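Trichothecene 15-O-acetyltransferase TRI3 (PDB 3FOT) transfers an acetyl group to the 15-hydroxyl of trichothecene intermediates, a step in the biosynthesis of T-2 toxin and related mycotoxins in Fusarium sporotrichioides. Local coordinates at residues R31-A36 against V102-T107; A36-G41 against V413-A418. All blocks are in the same frame, centred on the assembly; numbering follows the deposited sequence.

Overall arrangement
Both contacts are partly buried, and both lie on the same side of the chain's centre. Interaction 1 is the farther out and buries more surface. It joins two neighbouring strands, and backbone hydrogen bonds carry much of it. Two arginines add side-chain contacts. Interaction 2 joins two helices. No direct hydrogen bond crosses between its segments; alanines, I39 and the H414 ring pack there, and one water bridges the segments. The two share A36, and strand 28-32 and helix 36-41 follow each other in the chain. Their segments alternate along the chain. They also touch directly: R31 forms a salt bridge with E37, and N415 probably accepts a hydrogen bond from the backbone of G35.

Interaction 1. Residues R31-A36 against V102-T107; sequences RRCVGA and VPAIIT
R31 and I106 face each other as an antiparallel hydrogen-bonded pair. R31 N donates to I106 O at 2.8 Å, and I106 N returns a bond to R31 O at 2.8 Å. Beyond the non-hydrogen-bonded pair R32 and I105, C33 N reaches A104 O at 3.0 Å, so the backbone pairing runs on past the end of strand 28-32. The tight side is the buried face with R31, C33 and I106. R31 and I106 run side by side there. I106 CD1 sits over one face of the R31 guanidinium, offset toward its rim and 3.4 Å from NH1. A salt bridge from NH1 to E37 holds this end of R31. C33 SG closes the same side against A104 CB at 3.9 Å.

The other face is the solvent side: R32, P103 and I105 are only partly buried. R32 starts with CG anti to the backbone N (chi1 -177°), then bends twice and folds back over residues 103-105. Its CD rests on P103 CB at 3.7 Å. NH1 donates to P103 O at 2.9 Å, 153° at the hydrogen. The oxygen lies near the guanidinium plane, while I105 CG1 sits over the centre of one guanidinium face. A salt bridge to D99 holds NH2, so both ends of the group are gripped.

These strands are the middle pair of a small four-stranded antiparallel sheet. Strand 95-97 lies beyond 105-109, and strand 20-21 beyond 28-32. Past C33 the chain turns toward helix 406-423, where V34 packs on L411 and N415.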
ATOM      1  N   ARG A  31       6.934  20.649  -4.209  1.00 12.30           N
ATOM      2  CA  ARG A  31       7.686  20.395  -2.972  1.00 12.69           C
ATOM      3  C   ARG A  31       8.706  19.288  -3.146  1.00 13.05           C
ATOM      4  O   ARG A  31       8.499  18.338  -3.935  1.00 12.59           O
ATOM      5  CB  ARG A  31       6.756  20.100  -1.791  1.00 13.06           C
ATOM      6  CG  ARG A  31       6.046  18.764  -1.886  1.00 10.92           C
ATOM      7  CD  ARG A  31       5.075  18.572  -0.706  1.00 12.90           C
ATOM      8  NE  ARG A  31       4.298  17.337  -0.882  1.00 13.63           N
ATOM      9  CZ  ARG A  31       4.729  16.119  -0.539  1.00 12.42           C
ATOM     10  NH1 ARG A  31       3.944  15.063  -0.741  1.00 13.73           N
ATOM     11  NH2 ARG A  31       5.953  15.954  -0.022  1.00  9.19           N
ATOM     12  N   ARG A  32       9.816  19.411  -2.411  1.00 12.41           N
ATOM     13  CA  ARG A  32      10.789  18.328  -2.325  1.00 12.85           C
ATOM     14  C   ARG A  32      10.188  17.214  -1.471  1.00 12.88           C
ATOM     15  O   ARG A  32       9.695  17.461  -0.372  1.00 13.63           O
ATOM     16  CB  ARG A  32      12.113  18.821  -1.736  1.00 12.47           C
ATOM     17  CG  ARG A  32      13.202  17.757  -1.683  1.00 14.93           C
ATOM     18  CD  ARG A  32      13.783  17.423  -3.048  1.00 15.53           C
ATOM     19  NE  ARG A  32      14.273  18.618  -3.747  1.00 16.85           N
ATOM     20  CZ  ARG A  32      15.001  18.599  -4.858  1.00 17.69           C
ATOM     21  NH1 ARG A  32      15.339  17.451  -5.448  1.00 15.18           N
ATOM     22  NH2 ARG A  32      15.397  19.750  -5.385  1.00 21.82           N
ATOM     23  N   CYS A  33      10.209  15.985  -1.983  1.00 12.65           N
ATOM     24  CA  CYS A  33       9.598  14.886  -1.254  1.00 12.19           C
ATOM     25  C   CYS A  33      10.454  14.522  -0.031  1.00 12.28           C
ATOM     26  O   CYS A  33      11.621  14.960   0.071  1.00 12.62           O
ATOM     27  CB  CYS A  33       9.351  13.687  -2.187  1.00 12.48           C
ATOM     28  SG  CYS A  33      10.747  12.583  -2.399  1.00 13.51           S
ATOM     29  N   VAL A  34       9.864  13.758   0.901  1.00 11.36           N
ATOM     30  CA  VAL A  34      10.480  13.546   2.226  1.00 10.51           C
ATOM     31  C   VAL A  34      10.188  12.147   2.739  1.00 10.53           C
ATOM     32  O   VAL A  34       9.136  11.578   2.437  1.00  9.94           O
ATOM     33  CB  VAL A  34      10.014  14.627   3.263  1.00 10.64           C
ATOM     34  CG1 VAL A  34       8.491  14.580   3.525  1.00 11.30           C
ATOM     35  CG2 VAL A  34      10.794  14.492   4.603  1.00 10.98           C
ATOM     36  N   GLY A  35      11.146  11.576   3.470  1.00  9.37           N
ATOM     37  CA  GLY A  35      10.909  10.316   4.149  1.00  9.38           C
ATOM     38  C   GLY A  35      10.676   9.199   3.158  1.00  8.77           C
ATOM     39  O   GLY A  35      11.420   9.055   2.190  1.00  9.20           O
ATOM     40  N   ALA A  36       9.653   8.383   3.425  1.00  9.35           N
ATOM     41  CA  ALA A  36       9.378   7.214   2.572  1.00  9.46           C
ATOM     42  C   ALA A  36       9.129   7.599   1.115  1.00  9.18           C
ATOM     43  O   ALA A  36       9.385   6.791   0.194  1.00  9.58           O
ATOM     44  CB  ALA A  36       8.219   6.410   3.119  1.00  9.99           C
ATOM     45  N   VAL A 102      18.883  13.057  -4.660  1.00 16.91           N
ATOM     46  CA  VAL A 102      18.142  11.813  -4.467  1.00 15.60           C
ATOM     47  C   VAL A 102      16.603  12.001  -4.361  1.00 14.63           C
ATOM     48  O   VAL A 102      15.853  11.293  -5.057  1.00 13.10           O
ATOM     49  CB  VAL A 102      18.705  11.036  -3.245  1.00 15.82           C
ATOM     50  CG1 VAL A 102      17.713  10.001  -2.734  1.00 16.72           C
ATOM     51  CG2 VAL A 102      20.051  10.384  -3.604  1.00 16.53           C
ATOM     52  N   PRO A 103      16.132  12.909  -3.475  1.00 14.49           N
ATOM     53  CA  PRO A 103      14.684  13.097  -3.359  1.00 13.68           C
ATOM     54  C   PRO A 103      14.005  13.706  -4.592  1.00 13.66           C
ATOM     55  O   PRO A 103      14.466  14.707  -5.170  1.00 12.92           O
ATOM     56  CB  PRO A 103      14.515  13.953  -2.089  1.00 13.52           C
ATOM     57  CG  PRO A 103      15.872  14.579  -1.864  1.00 15.42           C
ATOM     58  CD  PRO A 103      16.879  13.708  -2.469  1.00 15.02           C
ATOM     59  N   ALA A 104      12.947  13.018  -5.015  1.00 13.00           N
ATOM     60  CA  ALA A 104      12.077  13.468  -6.096  1.00 11.83           C
ATOM     61  C   ALA A 104      11.416  14.799  -5.777  1.00 11.69           C
ATOM     62  O   ALA A 104      11.298  15.197  -4.613  1.00 11.33           O
ATOM     63  CB  ALA A 104      10.990  12.433  -6.324  1.00 11.69           C
ATOM     64  N   ILE A 105      10.933  15.470  -6.824  1.00 10.81           N
ATOM     65  CA  ILE A 105      10.176  16.701  -6.643  1.00 11.61           C
ATOM     66  C   ILE A 105       8.728  16.435  -7.044  1.00 10.21           C
ATOM     67  O   ILE A 105       8.470  15.864  -8.081  1.00 10.08           O
ATOM     68  CB  ILE A 105      10.757  17.853  -7.496  1.00 11.93           C
ATOM     69  CG1 ILE A 105      12.223  18.112  -7.121  1.00 12.55           C
ATOM     70  CG2 ILE A 105       9.889  19.126  -7.372  1.00 12.58           C
ATOM     71  CD1 ILE A 105      12.987  18.916  -8.217  1.00 13.18           C
ATOM     72  N   ILE A 106       7.802  16.811  -6.182  1.00  9.75           N
ATOM     73  CA  ILE A 106       6.380  16.589  -6.452  1.00 10.68           C
ATOM     74  C   ILE A 106       5.742  17.908  -6.860  1.00 10.67           C
ATOM     75  O   ILE A 106       5.822  18.907  -6.128  1.00 10.91           O
ATOM     76  CB  ILE A 106       5.634  16.044  -5.198  1.00  9.90           C
ATOM     77  CG1 ILE A 106       6.155  14.634  -4.865  1.00 10.20           C
ATOM     78  CG2 ILE A 106       4.096  16.079  -5.399  1.00  9.71           C
ATOM     79  CD1 ILE A 106       5.715  14.059  -3.517  1.00 11.20           C
ATOM     80  N   THR A 107       5.084  17.906  -8.013  1.00 11.59           N
ATOM     81  CA  THR A 107       4.465  19.144  -8.502  1.00 12.44           C
ATOM     82  C   THR A 107       2.950  18.961  -8.638  1.00 12.30           C
ATOM     83  O   THR A 107       2.497  17.888  -9.043  1.00 11.89           O
ATOM     84  CB  THR A 107       5.090  19.544  -9.848  1.00 13.31           C
ATOM     85  OG1 THR A 107       6.474  19.870  -9.646  1.00 13.98           O
ATOM     86  CG2 THR A 107       4.380  20.750 -10.455  1.00 14.45           C
TER

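Interaction 2. Residues A36-G41 against V413-A418; sequences AEAIVG and VHNFEA
The H414 imidazole is the flat group here, and its edge meets a water and a carboxylate oxygen. The water lies in the ring plane beside ND1, hydrogen-bonded to it at 2.7 Å. The same water accepts a hydrogen bond from A36 N at 2.9 Å, so it bridges the A36 backbone to the ring. E417 OE1, one turn further along helix 406-423, also lies in the ring plane, beside CD2. The carbons of the first helix come at the ring obliquely. A36 CB stands 3.7 Å from ND1, and I39 CD1 is 3.9 Å from CD2. H414 CG lies anti to the carbonyl carbon (chi1 -72°), which sets the ring beside A36. H414 CB packs closely on A36 N at 3.4 Å.

H414 binds 15-deacetylcalonectrin, the substrate to be acetylated, so helix 406-423 brings a substrate-binding residue to the pocket of this BAHD-superfamily enzyme. Helix 36-41 packs beside it through A36 and I39. The two helices run nearly parallel, 18° apart, with axes 7.5 Å from each other at closest approach. Small side chains allow that distance. A38 CB meets A418 CB at 3.6 Å, and A418 CB also lies against the backbone of A38.

I39 fills the side of the groove nearer the histidine. Its CG1 lies over the backbone of H414 and against A418 CB. Its CD1 reaches across the E417 chain, 3.7 Å from CD. The E417 chain is extended, and its OE1 is hydrogen-bonded to Y255 OH of helix 246-264. On the A38 side, N415 turns its OD1 to the backbone N of G35.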
ATOM      1  N   ALA A  36       9.653   8.383   3.425  1.00  9.35           N
ATOM      2  CA  ALA A  36       9.378   7.214   2.572  1.00  9.46           C
ATOM      3  C   ALA A  36       9.129   7.599   1.115  1.00  9.18           C
ATOM      4  O   ALA A  36       9.385   6.791   0.194  1.00  9.58           O
ATOM      5  CB  ALA A  36       8.219   6.410   3.119  1.00  9.99           C
ATOM      6  N   GLU A  37       8.673   8.825   0.880  1.00  8.94           N
ATOM      7  CA  GLU A  37       8.552   9.312  -0.518  1.00  9.35           C
ATOM      8  C   GLU A  37       9.859   9.217  -1.279  1.00  8.69           C
ATOM      9  O   GLU A  37       9.867   8.839  -2.435  1.00  9.34           O
ATOM     10  CB  GLU A  37       8.041  10.763  -0.541  1.00  8.31           C
ATOM     11  CG  GLU A  37       6.605  10.926  -0.065  1.00  9.75           C
ATOM     12  CD  GLU A  37       6.190  12.387   0.092  1.00 10.03           C
ATOM     13  OE1 GLU A  37       7.094  13.260   0.147  1.00 12.25           O
ATOM     14  OE2 GLU A  37       4.974  12.648   0.198  1.00 12.57           O
ATOM     15  N   ALA A  38      10.962   9.569  -0.622  1.00  9.33           N
ATOM     16  CA  ALA A  38      12.276   9.601  -1.254  1.00  8.93           C
ATOM     17  C   ALA A  38      12.727   8.199  -1.661  1.00  9.18           C
ATOM     18  O   ALA A  38      13.450   8.043  -2.643  1.00  8.75           O
ATOM     19  CB  ALA A  38      13.283  10.265  -0.318  1.00  9.86           C
ATOM     20  N   ILE A  39      12.311   7.187  -0.896  1.00  8.75           N
ATOM     21  CA  ILE A  39      12.618   5.802  -1.244  1.00  8.98           C
ATOM     22  C   ILE A  39      11.910   5.418  -2.547  1.00  9.08           C
ATOM     23  O   ILE A  39      12.557   5.026  -3.532  1.00  9.06           O
ATOM     24  CB  ILE A  39      12.218   4.797  -0.104  1.00  9.35           C
ATOM     25  CG1 ILE A  39      13.023   5.066   1.163  1.00  8.78           C
ATOM     26  CG2 ILE A  39      12.527   3.367  -0.554  1.00  9.98           C
ATOM     27  CD1 ILE A  39      12.507   4.315   2.403  1.00  8.92           C
ATOM     28  N   VAL A  40      10.581   5.553  -2.567  1.00  8.60           N
ATOM     29  CA  VAL A  40       9.816   5.130  -3.742  1.00  9.34           C
ATOM     30  C   VAL A  40      10.016   6.049  -4.946  1.00  9.15           C
ATOM     31  O   VAL A  40       9.783   5.631  -6.088  1.00 10.03           O
ATOM     32  CB  VAL A  40       8.296   4.927  -3.428  1.00  8.88           C
ATOM     33  CG1 VAL A  40       8.137   3.907  -2.260  1.00  9.22           C
ATOM     34  CG2 VAL A  40       7.627   6.247  -3.035  1.00  8.53           C
ATOM     35  N   GLY A  41      10.403   7.295  -4.666  1.00  9.20           N
ATOM     36  CA  GLY A  41      10.711   8.296  -5.685  1.00  9.73           C
ATOM     37  C   GLY A  41      12.093   8.237  -6.329  1.00 10.05           C
ATOM     38  O   GLY A  41      12.314   8.934  -7.316  1.00 10.31           O
ATOM     39  N   VAL A 413      14.979   8.858   9.036  1.00 11.92           N
ATOM     40  CA  VAL A 413      15.630   7.599   8.712  1.00 12.04           C
ATOM     41  C   VAL A 413      15.293   7.112   7.314  1.00 12.28           C
ATOM     42  O   VAL A 413      16.128   6.463   6.673  1.00 11.71           O
ATOM     43  CB  VAL A 413      15.390   6.468   9.748  1.00 13.26           C
ATOM     44  CG1 VAL A 413      15.846   6.936  11.157  1.00 12.67           C
ATOM     45  CG2 VAL A 413      13.940   5.995   9.769  1.00 12.23           C
ATOM     46  N   HIS A 414      14.083   7.408   6.846  1.00 12.21           N
ATOM     47  CA  HIS A 414      13.754   7.029   5.462  1.00 12.17           C
ATOM     48  C   HIS A 414      14.490   7.918   4.442  1.00 12.07           C
ATOM     49  O   HIS A 414      14.838   7.462   3.348  1.00 12.61           O
ATOM     50  CB  HIS A 414      12.240   7.032   5.218  1.00 12.47           C
ATOM     51  CG  HIS A 414      11.506   5.903   5.872  1.00 12.76           C
ATOM     52  ND1 HIS A 414      10.182   6.001   6.248  1.00 11.31           N
ATOM     53  CD2 HIS A 414      11.900   4.651   6.206  1.00 12.90           C
ATOM     54  CE1 HIS A 414       9.792   4.857   6.781  1.00 11.91           C
ATOM     55  NE2 HIS A 414      10.813   4.020   6.764  1.00 12.24           N
ATOM     56  N   ASN A 415      14.739   9.179   4.785  1.00 13.17           N
ATOM     57  CA  ASN A 415      15.659   9.971   3.950  1.00 13.44           C
ATOM     58  C   ASN A 415      17.017   9.248   3.813  1.00 14.06           C
ATOM     59  O   ASN A 415      17.588   9.120   2.717  1.00 14.37           O
ATOM     60  CB  ASN A 415      15.887  11.355   4.535  1.00 13.94           C
ATOM     61  CG  ASN A 415      14.745  12.318   4.268  1.00 15.62           C
ATOM     62  OD1 ASN A 415      13.886  12.095   3.415  1.00 14.47           O
ATOM     63  ND2 ASN A 415      14.750  13.428   5.005  1.00 14.04           N
ATOM     64  N   PHE A 416      17.518   8.759   4.938  1.00 14.47           N
ATOM     65  CA  PHE A 416      18.774   8.015   4.934  1.00 14.85           C
ATOM     66  C   PHE A 416      18.667   6.738   4.083  1.00 14.23           C
ATOM     67  O   PHE A 416      19.553   6.420   3.284  1.00 14.31           O
ATOM     68  CB  PHE A 416      19.219   7.694   6.360  1.00 15.42           C
ATOM     69  CG  PHE A 416      20.371   6.735   6.413  1.00 17.14           C
ATOM     70  CD1 PHE A 416      21.679   7.200   6.261  1.00 18.14           C
ATOM     71  CD2 PHE A 416      20.150   5.358   6.545  1.00 17.49           C
ATOM     72  CE1 PHE A 416      22.762   6.292   6.274  1.00 19.44           C
ATOM     73  CE2 PHE A 416      21.214   4.457   6.553  1.00 18.77           C
ATOM     74  CZ  PHE A 416      22.526   4.932   6.430  1.00 17.85           C
ATOM     75  N   GLU A 417      17.564   6.018   4.254  1.00 13.60           N
ATOM     76  CA  GLU A 417      17.355   4.774   3.535  1.00 13.03           C
ATOM     77  C   GLU A 417      17.343   4.971   2.004  1.00 12.86           C
ATOM     78  O   GLU A 417      17.934   4.174   1.244  1.00 12.15           O
ATOM     79  CB  GLU A 417      16.051   4.158   4.026  1.00 12.80           C
ATOM     80  CG  GLU A 417      15.796   2.768   3.527  1.00 14.32           C
ATOM     81  CD  GLU A 417      14.727   2.065   4.343  1.00 16.10           C
ATOM     82  OE1 GLU A 417      14.363   2.551   5.445  1.00 16.01           O
ATOM     83  OE2 GLU A 417      14.269   1.009   3.875  1.00 18.59           O
ATOM     84  N   ALA A 418      16.697   6.042   1.553  1.00 12.79           N
ATOM     85  CA  ALA A 418      16.661   6.385   0.129  1.00 12.58           C
ATOM     86  C   ALA A 418      18.066   6.619  -0.429  1.00 13.23           C
ATOM     87  O   ALA A 418      18.439   6.104  -1.503  1.00 12.73           O
ATOM     88  CB  ALA A 418      15.783   7.618  -0.083  1.00 13.31           C
TER
HETATM   89  O   HOH W   1       8.781   8.361   6.187  1.00 11.90           O